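PDB 6Z34: CymD from Pseudomonas putida, which forms a FadL-family outer-membrane channel for monoaromatic hydrocarbons, probably letting these substrates pass by lateral diffusion. Local coordinates for residues L203-H208 / G251-T256; I265-E270 / F316-T321. All blocks are in the same frame, centred on the assembly; numbering follows the deposited sequence.

Contact 1. Residues L203-H208 / G251-T256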
ATOM      1  N   LEU A 203     -16.702   8.442 -17.078  1.00 70.74           N
ATOM      2  CA  LEU A 203     -15.357   8.013 -17.444  1.00 70.07           C
ATOM      3  C   LEU A 203     -15.102   6.628 -16.870  1.00 61.85           C
ATOM      4  O   LEU A 203     -15.131   6.444 -15.653  1.00 72.65           O
ATOM      5  CB  LEU A 203     -14.307   8.995 -16.938  1.00 76.72           C
ATOM      6  CG  LEU A 203     -12.912   8.700 -17.470  1.00 71.25           C
ATOM      7  CD1 LEU A 203     -12.859   9.051 -18.937  1.00 66.39           C
ATOM      8  CD2 LEU A 203     -11.855   9.483 -16.669  1.00 74.94           C
ATOM      9  N   SER A 204     -14.867   5.661 -17.749  1.00 62.47           N
ATOM     10  CA  SER A 204     -14.678   4.264 -17.392  1.00 54.29           C
ATOM     11  C   SER A 204     -13.304   3.833 -17.881  1.00 61.22           C
ATOM     12  O   SER A 204     -12.961   4.068 -19.044  1.00 61.10           O
ATOM     13  CB  SER A 204     -15.773   3.386 -18.016  1.00 57.24           C
ATOM     14  OG  SER A 204     -15.544   2.016 -17.740  1.00 83.18           O
ATOM     15  N   ALA A 205     -12.507   3.219 -16.994  1.00 57.98           N
ATOM     16  CA  ALA A 205     -11.144   2.861 -17.397  1.00 49.59           C
ATOM     17  C   ALA A 205     -10.757   1.618 -16.595  1.00 59.80           C
ATOM     18  O   ALA A 205     -10.077   1.683 -15.566  1.00 64.99           O
ATOM     19  CB  ALA A 205     -10.166   4.015 -17.188  1.00 55.43           C
ATOM     20  N   ASP A 206     -11.193   0.465 -17.098  1.00 59.77           N
ATOM     21  CA  ASP A 206     -11.201  -0.777 -16.337  1.00 68.58           C
ATOM     22  C   ASP A 206     -10.798  -1.939 -17.238  1.00 81.49           C
ATOM     23  O   ASP A 206     -11.472  -2.202 -18.244  1.00 88.33           O
ATOM     24  CB  ASP A 206     -12.592  -1.010 -15.744  1.00 69.46           C
ATOM     25  CG  ASP A 206     -12.561  -1.826 -14.472  1.00 78.98           C
ATOM     26  OD1 ASP A 206     -11.551  -2.508 -14.219  1.00 82.13           O
ATOM     27  OD2 ASP A 206     -13.558  -1.789 -13.727  1.00 84.97           O
ATOM     28  N   ASN A 207      -9.705  -2.628 -16.864  1.00 70.73           N
ATOM     29  CA  ASN A 207      -9.286  -3.876 -17.510  1.00 78.90           C
ATOM     30  C   ASN A 207     -10.412  -4.900 -17.581  1.00 89.81           C
ATOM     31  O   ASN A 207     -10.495  -5.670 -18.547  1.00 93.75           O
ATOM     32  CB  ASN A 207      -8.108  -4.512 -16.742  1.00 91.10           C
ATOM     33  CG  ASN A 207      -6.766  -3.848 -17.031  1.00104.10           C
ATOM     34  OD1 ASN A 207      -6.218  -3.137 -16.185  1.00108.54           O
ATOM     35  ND2 ASN A 207      -6.220  -4.098 -18.221  1.00109.77           N
ATOM     36  N   HIS A 208     -11.266  -4.946 -16.560  1.00 96.80           N
ATOM     37  CA  HIS A 208     -12.261  -6.003 -16.448  1.00107.39           C
ATOM     38  C   HIS A 208     -13.555  -5.711 -17.194  1.00113.94           C
ATOM     39  O   HIS A 208     -14.339  -6.640 -17.419  1.00128.53           O
ATOM     40  CB  HIS A 208     -12.576  -6.266 -14.975  1.00109.96           C
ATOM     41  CG  HIS A 208     -11.565  -7.133 -14.297  1.00113.75           C
ATOM     42  ND1 HIS A 208     -11.214  -8.378 -14.776  1.00116.04           N
ATOM     43  CD2 HIS A 208     -10.812  -6.929 -13.191  1.00113.34           C
ATOM     44  CE1 HIS A 208     -10.295  -8.907 -13.988  1.00114.44           C
ATOM     45  NE2 HIS A 208     -10.034  -8.047 -13.018  1.00114.42           N
ATOM     46  N   GLY A 251      -3.029   4.792 -20.621  1.00 63.08           N
ATOM     47  CA  GLY A 251      -3.859   3.648 -20.962  1.00 49.83           C
ATOM     48  C   GLY A 251      -5.104   4.098 -21.720  1.00 60.07           C
ATOM     49  O   GLY A 251      -5.106   5.138 -22.372  1.00 61.22           O
ATOM     50  N   ASN A 252      -6.156   3.286 -21.610  1.00 62.50           N
ATOM     51  CA  ASN A 252      -7.383   3.460 -22.373  1.00 60.74           C
ATOM     52  C   ASN A 252      -8.567   3.651 -21.441  1.00 61.58           C
ATOM     53  O   ASN A 252      -8.576   3.163 -20.307  1.00 65.25           O
ATOM     54  CB  ASN A 252      -7.662   2.257 -23.279  1.00 54.02           C
ATOM     55  CG  ASN A 252      -6.560   2.023 -24.262  1.00 74.76           C
ATOM     56  OD1 ASN A 252      -5.925   2.968 -24.731  1.00 84.56           O
ATOM     57  ND2 ASN A 252      -6.306   0.760 -24.574  1.00 87.99           N
ATOM     58  N   ALA A 253      -9.573   4.353 -21.949  1.00 66.84           N
ATOM     59  CA  ALA A 253     -10.761   4.686 -21.180  1.00 69.75           C
ATOM     60  C   ALA A 253     -11.896   4.966 -22.144  1.00 66.08           C
ATOM     61  O   ALA A 253     -11.678   5.303 -23.310  1.00 67.04           O
ATOM     62  CB  ALA A 253     -10.539   5.899 -20.274  1.00 72.31           C
ATOM     63  N   ASP A 254     -13.112   4.817 -21.636  1.00 69.07           N
ATOM     64  CA  ASP A 254     -14.323   5.201 -22.347  1.00 77.78           C
ATOM     65  C   ASP A 254     -14.985   6.341 -21.592  1.00 76.17           C
ATOM     66  O   ASP A 254     -15.074   6.305 -20.363  1.00 76.45           O
ATOM     67  CB  ASP A 254     -15.299   4.027 -22.479  1.00 83.60           C
ATOM     68  CG  ASP A 254     -14.775   2.930 -23.377  1.00 94.99           C
ATOM     69  OD1 ASP A 254     -14.290   3.249 -24.485  1.00 97.46           O
ATOM     70  OD2 ASP A 254     -14.838   1.750 -22.965  1.00101.05           O
ATOM     71  N   LEU A 255     -15.439   7.344 -22.329  1.00 73.45           N
ATOM     72  CA  LEU A 255     -16.277   8.411 -21.804  1.00 66.76           C
ATOM     73  C   LEU A 255     -17.649   8.250 -22.432  1.00 64.41           C
ATOM     74  O   LEU A 255     -17.803   8.465 -23.637  1.00 65.17           O
ATOM     75  CB  LEU A 255     -15.696   9.781 -22.130  1.00 75.44           C
ATOM     76  CG  LEU A 255     -16.486  10.928 -21.513  1.00 78.71           C
ATOM     77  CD1 LEU A 255     -16.541  10.735 -20.008  1.00 76.23           C
ATOM     78  CD2 LEU A 255     -15.865  12.257 -21.881  1.00 79.70           C
ATOM     79  N   THR A 256     -18.636   7.862 -21.632  1.00 61.66           N
ATOM     80  CA  THR A 256     -19.998   7.706 -22.114  1.00 63.93           C
ATOM     81  C   THR A 256     -20.822   8.933 -21.732  1.00 68.14           C
ATOM     82  O   THR A 256     -20.845   9.334 -20.563  1.00 66.85           O
ATOM     83  CB  THR A 256     -20.632   6.433 -21.557  1.00 62.48           C
ATOM     84  OG1 THR A 256     -19.756   5.329 -21.796  1.00 65.27           O
ATOM     85  CG2 THR A 256     -21.969   6.162 -22.257  1.00 63.71           C
TER
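Ser204 and Asp254 face each other as an antiparallel hydrogen-bonded pair, and the contact is built outward from them. The amide of Ser204 donates to Asp254 O at 2.7 Å, and the amide of Asp254 returns an equally short and nearly straight bond to Ser204 O. Their side chains share one face of the sheet without gripping each other: the hydroxymethyl group of Ser204 meets the other strand through CB, and the carboxylate of Asp254 turns toward Ser268 of the adjoining strand. Leu203 and Leu255 form the next, non-hydrogen-bonded pair on the reverse face. Leu255 projects its CD1 branch along the backbone of its partner, 3.7 Å from Leu203 N and 4.2 Å from Leu203 CB. With CG of Leu203 anti to the backbone N (chi1 -171°), its CD1 swings over the neighbouring strand and lies 4.1 Å from Ala253 CB. On the other side of the central pair, the methyls of Ala205 and Ala253 lie alongside each other, CB to CB 3.6 Å. Packing is close here, as Ala253 CA sits only 3.1 Å from Ser204 O. The apolar face is covered by strand 313-318, where Leu203 touches Val314 and Leu255 touches Phe316. Past Ala205 the segment leaves its partner, and Asp206 turns away to bond Tyr131 through OD2. The short strand segments run at 150° to each other, antiparallel with the usual sheet twist. Such paired, twisted antiparallel strands belong to the long beta hairpin 198-229/234-259, which continues into the transmembrane barrel wall of the OmpP1/FadL family.

Contact 2. Residues I265-E270 / F316-T321; sequences IPLSGE and FKQKAT
Long-range antiparallel pairing of strand 265-273 with the C-terminal end of strand 313-318, outside any simple hairpin, brings Glu270 against Lys317 in an outlying beta layer of this FadL-family channel. Reciprocal backbone bonds join the two residues: Glu270 N donates to Lys317 O, and Lys317 N donates to Glu270 O. Two residues further, Lys319 N bonds Ser268 O at 2.9 Å, so the pairing persists as 316-321 leaves its strand. Between these bonds lies Gly269, whose missing side chain lets its CA come within 3.3 Å of Lys317 O. The side chains of Glu270 and Lys317 cross obliquely on one face, with Glu270 CG 3.7 Å from Lys317 CB. A bend at the end of the lysine (chi4 -67°) turns NZ toward the carboxylate, but the salt bridge to Glu270 OE1 is long at 3.6 Å. Phe316 lies on the opposite face, its ring set obliquely against the backbone of 267-270, with CZ 3.6 Å from Leu267 O. Gln318 is stretched out, CG anti to the backbone N (chi1 179°), which brings its amide against the Leu267 side chain; Gln318 NE2 is 3.2 Å from the branch carbon Leu267 CG, a tight meeting of polar and apolar groups. Phe316 also touches Leu255 of strand 234-259, Ile325 of strand 324-328 and Leu188 of helix 188-193, which Gln318 touches as well. Strand 265-273 pairs with 234-259 on one side and with 313-318 on the other, and the helix packs beside the latter.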
ATOM      1  N   ILE A 265     -23.949   7.478 -25.364  1.00 66.65           N
ATOM      2  CA  ILE A 265     -23.002   7.548 -26.468  1.00 57.44           C
ATOM      3  C   ILE A 265     -21.599   7.317 -25.895  1.00 64.92           C
ATOM      4  O   ILE A 265     -21.077   8.216 -25.208  1.00 65.00           O
ATOM      5  CB  ILE A 265     -23.099   8.887 -27.199  1.00 60.62           C
ATOM      6  CG1 ILE A 265     -24.543   9.139 -27.637  1.00 60.60           C
ATOM      7  CG2 ILE A 265     -22.184   8.923 -28.409  1.00 63.47           C
ATOM      8  CD1 ILE A 265     -24.728  10.509 -28.224  1.00 64.37           C
ATOM      9  N   PRO A 266     -20.980   6.171 -26.130  1.00 59.51           N
ATOM     10  CA  PRO A 266     -19.622   5.972 -25.622  1.00 60.25           C
ATOM     11  C   PRO A 266     -18.605   6.474 -26.630  1.00 62.11           C
ATOM     12  O   PRO A 266     -18.747   6.280 -27.838  1.00 66.92           O
ATOM     13  CB  PRO A 266     -19.539   4.450 -25.456  1.00 61.39           C
ATOM     14  CG  PRO A 266     -20.444   3.909 -26.539  1.00 65.13           C
ATOM     15  CD  PRO A 266     -21.465   5.000 -26.886  1.00 56.69           C
ATOM     16  N   LEU A 267     -17.580   7.153 -26.125  1.00 61.16           N
ATOM     17  CA  LEU A 267     -16.419   7.535 -26.920  1.00 68.68           C
ATOM     18  C   LEU A 267     -15.177   6.858 -26.344  1.00 70.99           C
ATOM     19  O   LEU A 267     -14.946   6.898 -25.133  1.00 69.43           O
ATOM     20  CB  LEU A 267     -16.240   9.056 -26.945  1.00 74.96           C
ATOM     21  CG  LEU A 267     -17.410   9.866 -27.487  1.00 84.24           C
ATOM     22  CD1 LEU A 267     -18.082   9.158 -28.658  1.00 86.89           C
ATOM     23  CD2 LEU A 267     -18.408  10.158 -26.381  1.00 88.83           C
ATOM     24  N   SER A 268     -14.384   6.243 -27.208  1.00 66.81           N
ATOM     25  CA  SER A 268     -13.190   5.526 -26.802  1.00 72.38           C
ATOM     26  C   SER A 268     -11.945   6.367 -27.070  1.00 70.52           C
ATOM     27  O   SER A 268     -11.939   7.243 -27.938  1.00 69.34           O
ATOM     28  CB  SER A 268     -13.107   4.186 -27.537  1.00 79.72           C
ATOM     29  OG  SER A 268     -12.331   4.296 -28.714  1.00 86.47           O
ATOM     30  N   GLY A 269     -10.893   6.114 -26.303  1.00 64.43           N
ATOM     31  CA  GLY A 269      -9.670   6.860 -26.504  1.00 62.47           C
ATOM     32  C   GLY A 269      -8.657   6.570 -25.418  1.00 63.46           C
ATOM     33  O   GLY A 269      -8.794   5.624 -24.637  1.00 64.66           O
ATOM     34  N   GLU A 270      -7.632   7.411 -25.399  1.00 68.86           N
ATOM     35  CA  GLU A 270      -6.525   7.284 -24.470  1.00 67.82           C
ATOM     36  C   GLU A 270      -6.781   8.126 -23.227  1.00 69.33           C
ATOM     37  O   GLU A 270      -7.375   9.205 -23.288  1.00 69.07           O
ATOM     38  CB  GLU A 270      -5.215   7.701 -25.145  1.00 83.06           C
ATOM     39  CG  GLU A 270      -4.990   9.214 -25.231  1.00107.45           C
ATOM     40  CD  GLU A 270      -3.521   9.615 -25.097  1.00121.87           C
ATOM     41  OE1 GLU A 270      -2.734   9.314 -26.023  1.00129.50           O
ATOM     42  OE2 GLU A 270      -3.160  10.236 -24.071  1.00117.35           O
ATOM     43  N   PHE A 316      -8.279  12.932 -21.149  1.00 66.15           N
ATOM     44  CA  PHE A 316      -8.809  11.920 -22.049  1.00 61.74           C
ATOM     45  C   PHE A 316      -8.778  12.492 -23.458  1.00 71.36           C
ATOM     46  O   PHE A 316      -9.158  13.647 -23.669  1.00 83.29           O
ATOM     47  CB  PHE A 316     -10.236  11.523 -21.639  1.00 61.15           C
ATOM     48  CG  PHE A 316     -11.029  10.833 -22.724  1.00 64.10           C
ATOM     49  CD1 PHE A 316     -11.065   9.443 -22.803  1.00 65.37           C
ATOM     50  CD2 PHE A 316     -11.769  11.578 -23.649  1.00 60.03           C
ATOM     51  CE1 PHE A 316     -11.806   8.804 -23.793  1.00 62.25           C
ATOM     52  CE2 PHE A 316     -12.511  10.954 -24.645  1.00 62.42           C
ATOM     53  CZ  PHE A 316     -12.533   9.570 -24.723  1.00 73.46           C
ATOM     54  N   LYS A 317      -8.306  11.699 -24.414  1.00 68.62           N
ATOM     55  CA  LYS A 317      -8.209  12.136 -25.801  1.00 74.67           C
ATOM     56  C   LYS A 317      -8.906  11.097 -26.664  1.00 80.54           C
ATOM     57  O   LYS A 317      -8.531   9.919 -26.648  1.00 81.11           O
ATOM     58  CB  LYS A 317      -6.749  12.348 -26.234  1.00 76.63           C
ATOM     59  CG  LYS A 317      -6.454  11.926 -27.672  1.00 93.05           C
ATOM     60  CD  LYS A 317      -5.111  12.451 -28.170  1.00102.67           C
ATOM     61  CE  LYS A 317      -4.707  11.733 -29.436  1.00103.88           C
ATOM     62  NZ  LYS A 317      -4.422  10.311 -29.079  1.00109.01           N
ATOM     63  N   GLN A 318      -9.935  11.533 -27.390  1.00 80.85           N
ATOM     64  CA  GLN A 318     -10.790  10.620 -28.139  1.00 81.49           C
ATOM     65  C   GLN A 318     -10.051  10.104 -29.370  1.00 87.11           C
ATOM     66  O   GLN A 318      -9.546  10.888 -30.177  1.00 87.92           O
ATOM     67  CB  GLN A 318     -12.079  11.339 -28.525  1.00 78.30           C
ATOM     68  CG  GLN A 318     -13.065  10.536 -29.337  1.00 82.89           C
ATOM     69  CD  GLN A 318     -14.187  11.426 -29.888  1.00 89.09           C
ATOM     70  OE1 GLN A 318     -13.930  12.515 -30.394  1.00 89.56           O
ATOM     71  NE2 GLN A 318     -15.425  10.962 -29.783  1.00 81.25           N
ATOM     72  N   LYS A 319      -9.986   8.776 -29.514  1.00100.93           N
ATOM     73  CA  LYS A 319      -9.026   8.181 -30.445  1.00108.95           C
ATOM     74  C   LYS A 319      -9.410   8.409 -31.906  1.00113.49           C
ATOM     75  O   LYS A 319      -8.539   8.367 -32.784  1.00118.10           O
ATOM     76  CB  LYS A 319      -8.865   6.685 -30.163  1.00111.25           C
ATOM     77  CG  LYS A 319      -7.617   6.076 -30.810  1.00117.85           C
ATOM     78  CD  LYS A 319      -6.328   6.569 -30.135  1.00113.94           C
ATOM     79  CE  LYS A 319      -5.078   6.053 -30.846  1.00109.15           C
ATOM     80  NZ  LYS A 319      -3.820   6.269 -30.065  1.00108.00           N
ATOM     81  N   ALA A 320     -10.689   8.658 -32.194  1.00109.60           N
ATOM     82  CA  ALA A 320     -11.066   8.984 -33.566  1.00119.83           C
ATOM     83  C   ALA A 320     -10.587  10.380 -33.939  1.00126.61           C
ATOM     84  O   ALA A 320      -9.839  10.563 -34.909  1.00130.17           O
ATOM     85  CB  ALA A 320     -12.582   8.871 -33.740  1.00118.67           C
ATOM     86  N   THR A 321     -10.991  11.375 -33.153  1.00123.88           N
ATOM     87  CA  THR A 321     -10.827  12.775 -33.522  1.00119.71           C
ATOM     88  C   THR A 321      -9.488  13.345 -33.066  1.00113.95           C
ATOM     89  O   THR A 321      -8.855  14.119 -33.792  1.00107.84           O
ATOM     90  CB  THR A 321     -11.970  13.587 -32.909  1.00120.60           C
ATOM     91  OG1 THR A 321     -11.985  13.369 -31.492  1.00126.39           O
ATOM     92  CG2 THR A 321     -13.307  13.151 -33.477  1.00115.92           C
TER

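Followed from the N terminus, the chain first closes contact 1, which brings 203-208 and 251-256 together across 42 intervening residues and joins the two arms of one hairpin. After a short turn the next strand opens contact 2, whose 45-residue loop contains strands 281-289 and 294-303. The two loops are therefore in series, neither nested nor crossed. In space they are continuous: their centres lie about 10 Å apart, and strand 234-259 neighbours strand 265-273 through probable backbone bonds from Leu267 N to Leu255 O and from Ala253 N to Gly269 O. With that pairing, the strands 198-229, 234-259, 265-273 and 313-318 lie side by side in this order.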